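Local atomic coordinates of SmhA (PDB entry 7A27), a protein that serves as a component of Smh, the tripartite alpha-pore-forming toxin of Serratia marcescens, and was captured here in its soluble form. Residues 73-78 / 127-132. Residues are numbered along the deposited sequence; the frame is centred on the assembly and turned at random.
Sequences VAELIG and QAVHTQ
Glu75 and Val129 mark the register between two helical segments that run nearly antiparallel: their CA atoms lie 6.8 Å apart, the local axes approach to 10.5 Å, and the N-to-C directions differ by 158°. Both residues aim their first side-chain bond at the opposing helix, but the chains slide past one another in opposite directions. The carboxylate of Glu75 consequently ends beside one methyl of Val129, with OE2 of Glu75 3.9 Å from CG2 of Val129. Placement of that carboxylate follows from a bend in the chain at chi2 (-87°), which carries the acid across toward the 127-132 helix, OE2 being its nearest atom to Val129. Val129 splits its two branches between different neighbours. With CG1 anti to the backbone N (chi1 168°), CG2 is left for the Glu75 side, while CG1 faces Leu76, whose CD2 lies 4.5 Å from CG1 of Val129 in a loose apolar contact. One turn beyond Val129, Gln132 crosses Glu75 at about a right angle and brings its amide alongside the carboxylate, the two planes 32° apart; this polar pair lies at the outer margin, since Gln132 is exposed and Glu75 partly so. Burial thus increases from the Glu75-Gln132 pair to Leu76 and Val129. The apolar side continues into the rest of the bundle: Leu76 also packs on Ala25 of helix 14-37 and Met298 of helix 272-299, and Val129 on Leu79 of its partner helix. A buried area of only 175 Å² indicates light contact between these short segments. Helices 48-96 and 104-155, joined by a short connection, form an antiparallel helical hairpin, a pairing consistent with the elongated helical bundle of soluble alpha-pore-forming toxins such as those of the ClyA family.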
loop_
_atom_site.group_PDB
_atom_site.type_symbol
_atom_site.label_atom_id
_atom_site.label_comp_id
_atom_site.label_asym_id
_atom_site.label_seq_id
_atom_site.Cartn_x
_atom_site.Cartn_y
_atom_site.Cartn_z
ATOM N N VAL A 73 7.969 1.254 4.783
ATOM C CA VAL A 73 8.124 0.211 3.729
ATOM C C VAL A 73 9.080 -0.871 4.248
ATOM O O VAL A 73 8.790 -2.053 4.049
ATOM C CB VAL A 73 8.596 0.790 2.382
ATOM C CG1 VAL A 73 9.030 -0.308 1.416
ATOM C CG2 VAL A 73 7.525 1.661 1.739
ATOM N N ALA A 74 10.181 -0.472 4.898
ATOM C CA ALA A 74 11.210 -1.382 5.460
ATOM C C ALA A 74 10.558 -2.242 6.548
ATOM O O ALA A 74 10.793 -3.463 6.542
ATOM C CB ALA A 74 12.402 -0.603 5.968
ATOM N N GLU A 75 9.756 -1.631 7.419
ATOM C CA GLU A 75 9.011 -2.346 8.488
ATOM C C GLU A 75 8.189 -3.473 7.834
ATOM O O GLU A 75 8.263 -4.605 8.341
ATOM C CB GLU A 75 8.102 -1.403 9.286
ATOM C CG GLU A 75 8.791 -0.327 10.104
ATOM C CD GLU A 75 9.234 -0.706 11.506
ATOM O OE1 GLU A 75 10.423 -0.467 11.825
ATOM O OE2 GLU A 75 8.365 -1.166 12.306
ATOM N N LEU A 76 7.476 -3.197 6.732
ATOM C CA LEU A 76 6.636 -4.190 6.014
ATOM C C LEU A 76 7.516 -5.285 5.397
ATOM O O LEU A 76 7.204 -6.472 5.578
ATOM C CB LEU A 76 5.811 -3.500 4.927
ATOM C CG LEU A 76 4.658 -2.641 5.433
ATOM C CD1 LEU A 76 4.074 -1.743 4.342
ATOM C CD2 LEU A 76 3.574 -3.529 6.008
ATOM N N ILE A 77 8.571 -4.914 4.672
ATOM C CA ILE A 77 9.476 -5.910 4.032
ATOM C C ILE A 77 9.951 -6.885 5.116
ATOM O O ILE A 77 10.127 -8.082 4.821
ATOM C CB ILE A 77 10.638 -5.234 3.290
ATOM C CG1 ILE A 77 10.130 -4.366 2.133
ATOM C CG2 ILE A 77 11.633 -6.294 2.805
ATOM C CD1 ILE A 77 11.236 -3.668 1.358
ATOM N N GLY A 78 10.126 -6.381 6.337
ATOM C CA GLY A 78 10.499 -7.189 7.510
ATOM C C GLY A 78 9.477 -8.276 7.794
ATOM O O GLY A 78 9.892 -9.421 7.968
ATOM N N GLN A 127 1.749 -7.109 15.106
ATOM C CA GLN A 127 1.007 -6.166 15.976
ATOM C C GLN A 127 1.816 -4.871 16.109
ATOM O O GLN A 127 1.223 -3.789 15.964
ATOM C CB GLN A 127 0.728 -6.721 17.371
ATOM C CG GLN A 127 -0.348 -5.935 18.127
ATOM C CD GLN A 127 -1.711 -6.106 17.498
ATOM O OE1 GLN A 127 -2.219 -7.216 17.337
ATOM N NE2 GLN A 127 -2.315 -4.986 17.147
ATOM N N ALA A 128 3.125 -4.980 16.346
ATOM C CA ALA A 128 4.030 -3.825 16.556
ATOM C C ALA A 128 3.947 -2.869 15.364
ATOM O O ALA A 128 3.861 -1.645 15.578
ATOM C CB ALA A 128 5.449 -4.294 16.784
ATOM N N VAL A 129 3.973 -3.419 14.158
ATOM C CA VAL A 129 3.903 -2.624 12.902
ATOM C C VAL A 129 2.520 -1.977 12.790
ATOM O O VAL A 129 2.454 -0.788 12.425
ATOM C CB VAL A 129 4.225 -3.491 11.674
ATOM C CG1 VAL A 129 3.876 -2.775 10.390
ATOM C CG2 VAL A 129 5.682 -3.927 11.658
ATOM N N HIS A 130 1.444 -2.716 13.071
ATOM C CA HIS A 130 0.061 -2.175 12.984
ATOM C C HIS A 130 -0.111 -1.009 13.954
ATOM O O HIS A 130 -0.757 -0.022 13.584
ATOM C CB HIS A 130 -0.997 -3.239 13.263
ATOM C CG HIS A 130 -2.378 -2.678 13.199
ATOM N ND1 HIS A 130 -3.096 -2.312 14.325
ATOM C CD2 HIS A 130 -3.141 -2.342 12.137
ATOM C CE1 HIS A 130 -4.264 -1.841 13.958
ATOM N NE2 HIS A 130 -4.320 -1.843 12.620
ATOM N N THR A 131 0.431 -1.123 15.165
ATOM C CA THR A 131 0.294 -0.074 16.194
ATOM C C THR A 131 0.944 1.216 15.678
ATOM O O THR A 131 0.374 2.292 15.958
ATOM C CB THR A 131 0.808 -0.556 17.548
ATOM O OG1 THR A 131 0.087 -1.744 17.886
ATOM C CG2 THR A 131 0.623 0.481 18.629
ATOM N N GLN A 132 2.062 1.134 14.942
ATOM C CA GLN A 132 2.735 2.333 14.369
ATOM C C GLN A 132 1.844 2.935 13.267
ATOM O O GLN A 132 1.697 4.161 13.230
ATOM C CB GLN A 132 4.134 2.017 13.841
ATOM C CG GLN A 132 5.228 2.085 14.889
ATOM C CD GLN A 132 6.583 1.759 14.300
ATOM O OE1 GLN A 132 6.780 1.739 13.080
ATOM N NE2 GLN A 132 7.561 1.536 15.173
#